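Local coordinates for glideosome-associated protein 50 (Plasmodium falciparum 3D7, PDB 3TGH) that forms part of the glideosome complex used in parasite gliding and host-cell invasion, and may help assemble that complex and hold it to the inner membrane complex, at residues A[24-29]-A[70-75]; A[181-186]-A[222-227]; A[202-207]-A[265-270]; A[275-280]-A[286-291]. All blocks are in the same frame, centred on the assembly; numbering follows the deposited sequence.

In the fold
Four contacts tie together the two-sheet metallophosphoesterase fold. Contact 1 closes a loop that runs from helix 17-32 through strand 37-40 and helix 56-62 to the approach of strand 75-78, where helix 17-32 packs against the first sheet. Contact 2 opens on helix 169-189; contact 3 opens before contact 2 has closed after helix 218-223 and itself closes on strand 267-271, so the two cross. Both belong to the second sheet, contact 2 on its helical side and contact 3 at its edge strand near the metal region. Contact 4 closes only the short turn between strands 275-282 and 285-292 of the first sheet; it touches contact 1 through Phe276, contact 2 through Ile286 and contact 3 through Phe290.

Contact 1: A[24-29]-A[70-75]; sequences KYFKQF and GDMYMP
The methyl group of Met72 meets the ring of Phe26 obliquely, CE lying 4.0 Å from CD2, while the thioether sulfur behind it rests on the aliphatic part of Lys27, SD 4.1 Å from CG. Met72 crosses both helix side chains at about a right angle. Its chain is bent at two successive bonds, chi2 -70° and chi3 -77°, which turns the methyl up to the ring and lays the sulfur against the lysine. A flexible, unbranched thioether suits this place, since it can fold into the angle between two neighbouring residues of a helix. Behind the methionine, a type I turn from Gly70 to Tyr73, closed by Tyr73 N to Gly70 O at 3.1 Å, sets the direction of the side chain; Gly70 enters it with positive phi, a conformation easy for glycine. Asp71 of the turn makes a salt bridge to Lys31, on the same helix as Phe26. The Phe26 ring is packed in turn on Leu9, on Ile38 of strand 37-40 and edge-to-face with Phe276, and Ile30 adds to the cover of Met72. Lys27 sends its ammonium to the carbonyl oxygen of Ser66, so its methylenes are left to the apolar contact. Where helix 17-32 covers the first sheet, its junction with the loop entering strand 75-78 is thus dispersive at the centre, with one salt bridge and a carbonyl-bound ammonium at the margin.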
# COMPACT_ATOMS: atom_id res chain seq x y z
N LYS A 24 12.10 -14.13 5.78
CA LYS A 24 11.85 -15.50 6.21
C LYS A 24 10.45 -15.64 6.80
O LYS A 24 9.67 -16.51 6.39
CB LYS A 24 12.95 -15.93 7.19
CG LYS A 24 12.65 -17.13 8.08
CD LYS A 24 13.75 -17.28 9.15
CE LYS A 24 13.23 -17.90 10.43
NZ LYS A 24 14.27 -17.85 11.51
N TYR A 25 10.10 -14.76 7.74
CA TYR A 25 8.77 -14.79 8.35
C TYR A 25 7.67 -14.39 7.38
O TYR A 25 6.57 -14.93 7.43
CB TYR A 25 8.74 -13.90 9.60
CG TYR A 25 9.56 -14.47 10.74
CD1 TYR A 25 10.67 -13.80 11.24
CD2 TYR A 25 9.23 -15.70 11.30
CE1 TYR A 25 11.43 -14.35 12.28
CE2 TYR A 25 9.97 -16.25 12.33
CZ TYR A 25 11.06 -15.57 12.82
OH TYR A 25 11.79 -16.13 13.86
N PHE A 26 7.97 -13.44 6.50
CA PHE A 26 7.06 -13.00 5.44
C PHE A 26 6.60 -14.19 4.61
O PHE A 26 5.40 -14.39 4.41
CB PHE A 26 7.76 -11.96 4.56
CG PHE A 26 6.84 -11.16 3.67
CD1 PHE A 26 5.80 -10.42 4.20
CD2 PHE A 26 7.07 -11.10 2.30
CE1 PHE A 26 4.97 -9.66 3.37
CE2 PHE A 26 6.25 -10.35 1.47
CZ PHE A 26 5.21 -9.63 2.01
N LYS A 27 7.56 -14.97 4.12
CA LYS A 27 7.27 -16.17 3.34
C LYS A 27 6.45 -17.20 4.14
O LYS A 27 5.52 -17.80 3.61
CB LYS A 27 8.56 -16.83 2.86
CG LYS A 27 9.33 -16.02 1.81
CD LYS A 27 10.71 -16.62 1.60
CE LYS A 27 11.58 -15.75 0.73
NZ LYS A 27 12.95 -16.32 0.62
N GLN A 28 6.82 -17.40 5.40
CA GLN A 28 6.14 -18.35 6.28
C GLN A 28 4.66 -18.00 6.44
O GLN A 28 3.80 -18.85 6.28
CB GLN A 28 6.79 -18.38 7.66
CG GLN A 28 6.23 -19.45 8.60
CD GLN A 28 6.58 -19.22 10.07
OE1 GLN A 28 7.01 -18.14 10.44
NE2 GLN A 28 6.37 -20.23 10.90
N PHE A 29 4.40 -16.73 6.74
CA PHE A 29 3.02 -16.26 6.94
C PHE A 29 2.22 -16.25 5.65
O PHE A 29 1.04 -16.60 5.66
CB PHE A 29 3.00 -14.85 7.54
CG PHE A 29 3.10 -14.84 9.04
CD1 PHE A 29 4.31 -15.04 9.67
CD2 PHE A 29 1.97 -14.62 9.81
CE1 PHE A 29 4.40 -15.03 11.06
CE2 PHE A 29 2.05 -14.61 11.19
CZ PHE A 29 3.27 -14.81 11.82
N GLY A 70 6.51 -22.15 -6.45
CA GLY A 70 5.65 -21.02 -6.79
C GLY A 70 4.90 -20.42 -5.62
O GLY A 70 3.91 -19.72 -5.82
N ASP A 71 5.37 -20.67 -4.40
CA ASP A 71 4.69 -20.20 -3.19
C ASP A 71 4.65 -18.67 -3.05
O ASP A 71 3.77 -18.14 -2.38
CB ASP A 71 5.34 -20.80 -1.93
CG ASP A 71 5.06 -22.29 -1.77
OD1 ASP A 71 4.16 -22.84 -2.45
OD2 ASP A 71 5.75 -22.91 -0.93
N MET A 72 5.59 -17.98 -3.69
CA MET A 72 5.60 -16.50 -3.66
C MET A 72 5.21 -15.88 -5.00
O MET A 72 5.30 -14.65 -5.18
CB MET A 72 6.98 -15.99 -3.21
CG MET A 72 7.26 -16.22 -1.73
SD MET A 72 6.24 -15.18 -0.67
CE MET A 72 7.11 -13.61 -0.85
N TYR A 73 4.75 -16.69 -5.95
CA TYR A 73 4.33 -16.14 -7.24
C TYR A 73 2.90 -15.63 -7.14
O TYR A 73 1.94 -16.39 -7.29
CB TYR A 73 4.49 -17.15 -8.38
CG TYR A 73 4.19 -16.54 -9.73
CD1 TYR A 73 4.92 -15.45 -10.19
CD2 TYR A 73 3.18 -17.05 -10.54
CE1 TYR A 73 4.65 -14.87 -11.42
CE2 TYR A 73 2.90 -16.47 -11.78
CZ TYR A 73 3.65 -15.38 -12.21
OH TYR A 73 3.40 -14.80 -13.43
N MET A 74 2.79 -14.33 -6.87
CA MET A 74 1.52 -13.64 -6.73
C MET A 74 1.77 -12.15 -7.01
O MET A 74 2.92 -11.72 -7.05
CB MET A 74 1.00 -13.82 -5.30
CG MET A 74 1.91 -13.24 -4.22
SD MET A 74 1.32 -13.61 -2.55
CE MET A 74 1.59 -15.39 -2.50
N PRO A 75 0.70 -11.37 -7.21
CA PRO A 75 0.88 -9.94 -7.46
C PRO A 75 1.55 -9.22 -6.31
O PRO A 75 1.29 -9.54 -5.16
CB PRO A 75 -0.56 -9.43 -7.64
CG PRO A 75 -1.32 -10.62 -8.08
CD PRO A 75 -0.72 -11.75 -7.32

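Contact 2: A[181-186]-A[222-227]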
# COMPACT_ATOMS: atom_id res chain seq x y z
N SER A 181 -11.98 10.62 -8.78
CA SER A 181 -12.79 9.73 -9.63
C SER A 181 -12.82 8.31 -9.07
O SER A 181 -13.88 7.72 -8.95
CB SER A 181 -12.26 9.72 -11.06
OG SER A 181 -12.36 11.01 -11.64
N GLN A 182 -11.66 7.78 -8.69
CA GLN A 182 -11.58 6.45 -8.09
C GLN A 182 -12.44 6.33 -6.83
O GLN A 182 -13.15 5.35 -6.64
CB GLN A 182 -10.13 6.10 -7.75
CG GLN A 182 -9.23 5.92 -8.96
CD GLN A 182 -7.75 6.01 -8.63
OE1 GLN A 182 -7.36 6.69 -7.68
NE2 GLN A 182 -6.92 5.35 -9.44
N LEU A 183 -12.37 7.33 -5.95
CA LEU A 183 -13.13 7.28 -4.70
C LEU A 183 -14.62 7.41 -4.96
O LEU A 183 -15.43 6.75 -4.30
CB LEU A 183 -12.64 8.37 -3.73
CG LEU A 183 -11.24 8.14 -3.16
CD1 LEU A 183 -10.73 9.45 -2.51
CD2 LEU A 183 -11.22 7.00 -2.16
N SER A 184 -14.99 8.24 -5.93
CA SER A 184 -16.39 8.41 -6.33
C SER A 184 -17.02 7.10 -6.82
O SER A 184 -18.18 6.82 -6.53
CB SER A 184 -16.50 9.47 -7.43
OG SER A 184 -17.86 9.71 -7.75
N VAL A 185 -16.25 6.31 -7.55
CA VAL A 185 -16.71 5.00 -8.02
C VAL A 185 -16.74 4.00 -6.86
O VAL A 185 -17.73 3.29 -6.68
CB VAL A 185 -15.83 4.46 -9.17
CG1 VAL A 185 -16.19 3.01 -9.50
CG2 VAL A 185 -15.98 5.35 -10.40
N ALA A 186 -15.67 3.96 -6.06
CA ALA A 186 -15.57 3.03 -4.94
C ALA A 186 -16.75 3.18 -3.98
O ALA A 186 -17.26 2.18 -3.47
CB ALA A 186 -14.24 3.21 -4.20
N LYS A 222 -12.55 10.44 4.01
CA LYS A 222 -13.69 10.42 4.92
C LYS A 222 -15.01 10.48 4.14
O LYS A 222 -15.95 9.77 4.47
CB LYS A 222 -13.62 11.57 5.93
CG LYS A 222 -12.62 11.35 7.05
CD LYS A 222 -12.57 12.57 7.98
CE LYS A 222 -11.57 12.38 9.10
NZ LYS A 222 -11.29 13.67 9.80
N ASP A 223 -15.06 11.32 3.11
CA ASP A 223 -16.25 11.44 2.27
C ASP A 223 -16.61 10.10 1.62
O ASP A 223 -17.80 9.78 1.47
CB ASP A 223 -16.06 12.51 1.19
CG ASP A 223 -17.19 12.53 0.18
OD1 ASP A 223 -18.29 13.03 0.52
OD2 ASP A 223 -17.00 12.03 -0.95
N ALA A 224 -15.59 9.33 1.24
CA ALA A 224 -15.79 8.02 0.62
C ALA A 224 -15.88 6.85 1.61
O ALA A 224 -16.03 5.71 1.19
CB ALA A 224 -14.68 7.75 -0.41
N GLU A 225 -15.81 7.13 2.90
CA GLU A 225 -15.89 6.11 3.95
C GLU A 225 -14.83 5.02 3.79
O GLU A 225 -15.10 3.82 3.94
CB GLU A 225 -17.29 5.49 4.01
CG GLU A 225 -18.41 6.48 4.25
CD GLU A 225 -19.70 5.80 4.66
OE1 GLU A 225 -19.75 5.26 5.79
OE2 GLU A 225 -20.65 5.79 3.86
N VAL A 226 -13.61 5.45 3.49
CA VAL A 226 -12.47 4.57 3.36
C VAL A 226 -12.22 3.83 4.67
O VAL A 226 -12.34 4.40 5.76
CB VAL A 226 -11.22 5.37 2.91
CG1 VAL A 226 -9.94 4.57 3.13
CG2 VAL A 226 -11.39 5.80 1.45
N ASP A 227 -11.87 2.55 4.56
CA ASP A 227 -11.64 1.70 5.73
C ASP A 227 -10.22 1.84 6.28
O ASP A 227 -10.04 2.09 7.48
CB ASP A 227 -11.92 0.24 5.37
CG ASP A 227 -13.37 0.00 5.01
OD1 ASP A 227 -14.23 0.09 5.91
OD2 ASP A 227 -13.66 -0.26 3.82
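Helix 169-189 passes the C-terminal end of helix 218-223 most closely where the CA atoms of Leu183 and Ala224 stand 6.0 Å apart, and no hydrogen bond joins the two segments. Just beyond Ala224 the second helix ends in a Schellman motif: Glu225 takes positive phi, 57°, and its N still bonds back to Lys222 O at 3.1 Å. That reversal carries the chain out of the helix and brings Val226 to the same leucine that Ala224 touches. The CB of Leu183 is directed at this turn, and its side chain touches both residues. Its CB lies 3.9 Å from Ala224 CB, and its CD2 branch reaches on to Val226, 3.8 Å from CG2, while also touching the alanine methyl. With chi1 of -70° the leucine CG stands opposite its own carbonyl carbon, and the forked end is carried off the helix toward these two partners. Val226 crosses Leu183 at about a right angle and offers a single methyl. The small alanine lets the helix end come close, and the branched leucine spans two residues at once. Ile155 and Leu220 also pack on Leu183, and Val226 leans on Ile193 and Val195, so the cluster continues onto the helix-covered side of the second sheet. Polar links to other residues flank it: Asp223 with Lys187 as a salt bridge, and Asp227 with Lys307 and the backbone N of Ile193. Between the segments themselves cohesion is purely apolar, the Schellman turn placing Ala224 and Val226 on one leucine.

Contact 3: A[202-207]-A[265-270]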
# COMPACT_ATOMS: atom_id res chain seq x y z
N TYR A 202 -1.36 10.54 9.47
CA TYR A 202 -1.15 10.55 10.91
C TYR A 202 -0.09 9.52 11.27
O TYR A 202 -0.13 8.39 10.78
CB TYR A 202 -2.45 10.20 11.64
CG TYR A 202 -3.56 11.21 11.48
CD1 TYR A 202 -3.34 12.57 11.69
CD2 TYR A 202 -4.85 10.79 11.18
CE1 TYR A 202 -4.38 13.48 11.55
CE2 TYR A 202 -5.89 11.69 11.05
CZ TYR A 202 -5.65 13.04 11.25
OH TYR A 202 -6.69 13.93 11.11
N SER A 203 0.85 9.91 12.12
CA SER A 203 1.94 9.02 12.53
C SER A 203 2.60 9.51 13.81
O SER A 203 2.89 10.70 13.96
CB SER A 203 2.99 8.91 11.42
OG SER A 203 4.10 8.11 11.80
N SER A 204 2.86 8.57 14.72
CA SER A 204 3.66 8.84 15.91
C SER A 204 5.16 8.68 15.62
O SER A 204 5.99 8.94 16.49
CB SER A 204 3.25 7.91 17.06
OG SER A 204 1.86 8.00 17.33
N GLY A 205 5.49 8.27 14.39
CA GLY A 205 6.87 8.08 13.96
C GLY A 205 7.55 9.38 13.56
O GLY A 205 7.03 10.47 13.79
N TYR A 206 8.72 9.25 12.92
CA TYR A 206 9.63 10.39 12.71
C TYR A 206 9.00 11.58 11.98
O TYR A 206 9.16 12.73 12.40
CB TYR A 206 10.89 9.93 11.97
CG TYR A 206 11.93 11.02 11.83
CD1 TYR A 206 12.64 11.49 12.93
CD2 TYR A 206 12.20 11.60 10.59
CE1 TYR A 206 13.59 12.49 12.81
CE2 TYR A 206 13.16 12.60 10.45
CZ TYR A 206 13.84 13.04 11.57
OH TYR A 206 14.79 14.04 11.44
N SER A 207 8.28 11.32 10.90
CA SER A 207 7.68 12.39 10.10
C SER A 207 6.58 13.14 10.85
O SER A 207 6.29 14.29 10.54
CB SER A 207 7.09 11.83 8.79
OG SER A 207 5.85 11.19 9.01
N SER A 265 -2.65 10.74 20.07
CA SER A 265 -3.69 10.49 21.08
C SER A 265 -4.65 9.35 20.68
O SER A 265 -5.26 8.73 21.55
CB SER A 265 -4.49 11.76 21.35
OG SER A 265 -5.13 12.21 20.17
N LYS A 266 -4.78 9.10 19.38
CA LYS A 266 -5.62 8.02 18.88
C LYS A 266 -4.83 6.80 18.39
O LYS A 266 -5.36 5.94 17.69
CB LYS A 266 -6.54 8.55 17.77
CG LYS A 266 -7.59 9.52 18.29
CD LYS A 266 -8.69 9.78 17.28
CE LYS A 266 -9.92 10.40 17.93
NZ LYS A 266 -11.07 10.49 16.98
N SER A 267 -3.56 6.72 18.78
CA SER A 267 -2.75 5.54 18.49
C SER A 267 -3.20 4.38 19.38
O SER A 267 -3.32 4.52 20.60
CB SER A 267 -1.27 5.83 18.71
OG SER A 267 -0.49 4.69 18.43
N LEU A 268 -3.46 3.24 18.75
CA LEU A 268 -3.87 2.03 19.46
C LEU A 268 -2.70 1.07 19.66
O LEU A 268 -2.72 0.24 20.57
CB LEU A 268 -4.99 1.32 18.68
CG LEU A 268 -6.30 2.09 18.53
CD1 LEU A 268 -7.24 1.32 17.61
CD2 LEU A 268 -6.94 2.35 19.88
N PHE A 269 -1.69 1.19 18.81
CA PHE A 269 -0.54 0.31 18.85
C PHE A 269 0.60 0.96 18.10
O PHE A 269 0.39 1.56 17.04
CB PHE A 269 -0.90 -1.03 18.20
CG PHE A 269 0.30 -1.82 17.72
CD1 PHE A 269 1.10 -2.50 18.62
CD2 PHE A 269 0.61 -1.88 16.37
CE1 PHE A 269 2.20 -3.23 18.18
CE2 PHE A 269 1.71 -2.60 15.92
CZ PHE A 269 2.50 -3.28 16.83
N PHE A 270 1.80 0.84 18.65
CA PHE A 270 3.01 1.30 17.99
C PHE A 270 4.15 0.35 18.30
O PHE A 270 4.33 -0.06 19.44
CB PHE A 270 3.39 2.71 18.46
CG PHE A 270 4.62 3.27 17.79
CD1 PHE A 270 4.51 4.19 16.76
CD2 PHE A 270 5.89 2.88 18.20
CE1 PHE A 270 5.63 4.71 16.14
CE2 PHE A 270 7.02 3.38 17.58
CZ PHE A 270 6.89 4.30 16.54
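Ser204 OG is gripped by two groups: it accepts from the backbone N of Asn264 and is hydrogen-bonded to Glu238 OE2; it also comes within 4.1 Å of Ser267 CB. The same carboxylate oxygen of Glu238 is hydrogen-bonded to Ser267 OG, so one acidic group bridges the two serines across the contact although they share no bond. Short hydroxymethyl side chains fit here, letting both backbones approach a single carboxylate. Beyond them Phe270 meets the loop obliquely: CD1 lies 3.9 Å from Ser204 CB, and CE1 is 4.0 Å from Gly205 N. The Phe270 side chain is extended at its first torsion (CG trans to N, chi1 -179°), which carries the ring off strand 267-271 to the loop. Gly205 N is itself occupied in an ST turn, donating to Ser203 OG at 2.9 Å, and the lack of a side chain at Gly205 keeps that tight turn uncrowded. Ser203 OG and Ser207 OG both bond to Asp234, the neighbour in sequence of the metal ligand His233. On the strand, Leu268 and Phe269 face Val239 in a classic beta bulge. Gly205 lies about 9 Å from the side chain of His233, and about 10 Å from a bound cobalt ion, too far to coordinate it. Close to the metal region, the loop is therefore fastened to the edge strand by one shared carboxylate, that of Glu238, and one aromatic ring.

Contact 4: A[275-280]-A[286-291]; sequences GFCVHE and IVTKFV
In the antiparallel beta hairpin of strands 275-282 and 285-292, Lys289 N meets Val278 O at 2.7 Å in an almost straight bond (177°), and Val278 N returns a bond to Lys289 O. Phe276 with Val291 and Glu280 with Val287 are likewise joined by reciprocal backbone hydrogen bonds. Lys289 forms a salt bridge with Glu33; a second one, to Glu280, is doubtful, since Glu280 is modelled in two conformers and in one of them OE2 receives Lys289 NZ at 3.2 Å. In the non-hydrogen-bonded pair His279-Thr288, ND1 and OG1 lie 3.0 Å apart near the plane of the imidazole, whose NE2 bonds Ser8 OG, so both ring nitrogens are engaged and its rotation is fixed.

The sheet has two packed faces. Cys277, His279, Thr288 and Phe290 look to strand 245-250 of the other sheet of the sandwich, where small or flat side chains let the layers close. Phe276 and Val291 face helix 17-32. With chi1 at 59°, between N and the carbonyl carbon, the Phe276 ring leans over to the neighbouring strand, and Val291 CB makes a CH-pi contact 3.9 Å from its centroid. On the face shared with His279, Cys277 SG approaches the Phe290 ring obliquely, 3.5 Å from CD2.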
# COMPACT_ATOMS: atom_id res chain seq x y z
N GLY A 275 9.14 -5.67 10.63
CA GLY A 275 8.01 -6.57 10.45
C GLY A 275 7.14 -6.25 9.25
O GLY A 275 7.59 -5.63 8.29
N PHE A 276 5.90 -6.70 9.31
CA PHE A 276 4.96 -6.56 8.20
C PHE A 276 3.55 -6.79 8.72
O PHE A 276 3.36 -7.14 9.89
CB PHE A 276 5.31 -7.56 7.08
CG PHE A 276 5.29 -9.01 7.52
CD1 PHE A 276 4.13 -9.77 7.41
CD2 PHE A 276 6.44 -9.61 8.02
CE1 PHE A 276 4.11 -11.09 7.83
CE2 PHE A 276 6.43 -10.93 8.43
CZ PHE A 276 5.27 -11.68 8.33
N CYS A 277 2.56 -6.61 7.84
CA CYS A 277 1.16 -6.85 8.20
C CYS A 277 0.51 -7.91 7.33
O CYS A 277 0.86 -8.05 6.15
CB CYS A 277 0.34 -5.59 8.03
SG CYS A 277 0.77 -4.29 9.13
N VAL A 278 -0.45 -8.62 7.90
CA VAL A 278 -1.33 -9.49 7.15
C VAL A 278 -2.77 -9.04 7.42
O VAL A 278 -3.15 -8.79 8.57
CB VAL A 278 -1.13 -10.96 7.53
CG1 VAL A 278 -2.12 -11.84 6.77
CG2 VAL A 278 0.31 -11.39 7.23
N HIS A 279 -3.55 -8.91 6.36
CA HIS A 279 -4.90 -8.35 6.45
C HIS A 279 -5.88 -9.39 5.93
O HIS A 279 -5.60 -10.05 4.94
CB HIS A 279 -5.04 -7.08 5.62
CG HIS A 279 -3.94 -6.09 5.82
ND1 HIS A 279 -4.03 -5.04 6.71
CD2 HIS A 279 -2.73 -5.97 5.22
CE1 HIS A 279 -2.92 -4.32 6.66
NE2 HIS A 279 -2.12 -4.87 5.76
N GLU A 280 -7.02 -9.49 6.59
CA GLU A 280 -8.06 -10.44 6.21
C GLU A 280 -9.40 -9.71 6.06
O GLU A 280 -9.90 -9.11 7.01
CB GLU A 280 -8.17 -11.55 7.27
CG GLU A 280 -6.84 -12.27 7.60
CD GLU A 280 -6.88 -13.13 8.86
OE1 GLU A 280 -7.89 -13.13 9.60
OE2 GLU A 280 -5.87 -13.82 9.13
N ILE A 286 -12.50 -6.16 8.60
CA ILE A 286 -11.08 -6.30 8.30
C ILE A 286 -10.30 -6.59 9.58
O ILE A 286 -10.40 -5.83 10.55
CB ILE A 286 -10.49 -5.03 7.68
CG1 ILE A 286 -11.34 -4.57 6.50
CG2 ILE A 286 -9.04 -5.30 7.23
CD1 ILE A 286 -10.83 -3.33 5.81
N VAL A 287 -9.56 -7.68 9.57
CA VAL A 287 -8.65 -8.02 10.66
C VAL A 287 -7.23 -7.81 10.14
O VAL A 287 -6.86 -8.37 9.11
CB VAL A 287 -8.83 -9.47 11.13
CG1 VAL A 287 -7.81 -9.82 12.21
CG2 VAL A 287 -10.24 -9.70 11.65
N THR A 288 -6.46 -6.98 10.85
CA THR A 288 -5.08 -6.73 10.51
C THR A 288 -4.18 -7.29 11.61
O THR A 288 -4.39 -6.99 12.79
CB THR A 288 -4.81 -5.22 10.35
OG1 THR A 288 -5.58 -4.72 9.24
CG2 THR A 288 -3.33 -4.95 10.11
N LYS A 289 -3.22 -8.12 11.22
CA LYS A 289 -2.24 -8.67 12.15
C LYS A 289 -0.86 -8.08 11.89
O LYS A 289 -0.33 -8.14 10.77
CB LYS A 289 -2.19 -10.20 12.03
CG LYS A 289 -3.45 -10.90 12.50
CD LYS A 289 -3.37 -12.40 12.24
CE LYS A 289 -4.72 -13.08 12.39
NZ LYS A 289 -4.66 -14.53 12.00
N PHE A 290 -0.30 -7.48 12.94
CA PHE A 290 1.05 -6.92 12.87
C PHE A 290 2.04 -7.96 13.35
O PHE A 290 1.96 -8.44 14.48
CB PHE A 290 1.14 -5.67 13.76
CG PHE A 290 0.36 -4.51 13.24
CD1 PHE A 290 -1.01 -4.40 13.49
CD2 PHE A 290 0.98 -3.52 12.50
CE1 PHE A 290 -1.74 -3.33 13.00
CE2 PHE A 290 0.27 -2.44 12.01
CZ PHE A 290 -1.09 -2.34 12.27
N VAL A 291 2.99 -8.31 12.48
CA VAL A 291 3.94 -9.38 12.74
C VAL A 291 5.33 -8.80 12.94
O VAL A 291 5.81 -8.01 12.11
CB VAL A 291 3.99 -10.39 11.58
CG1 VAL A 291 4.98 -11.50 11.89
CG2 VAL A 291 2.60 -10.96 11.31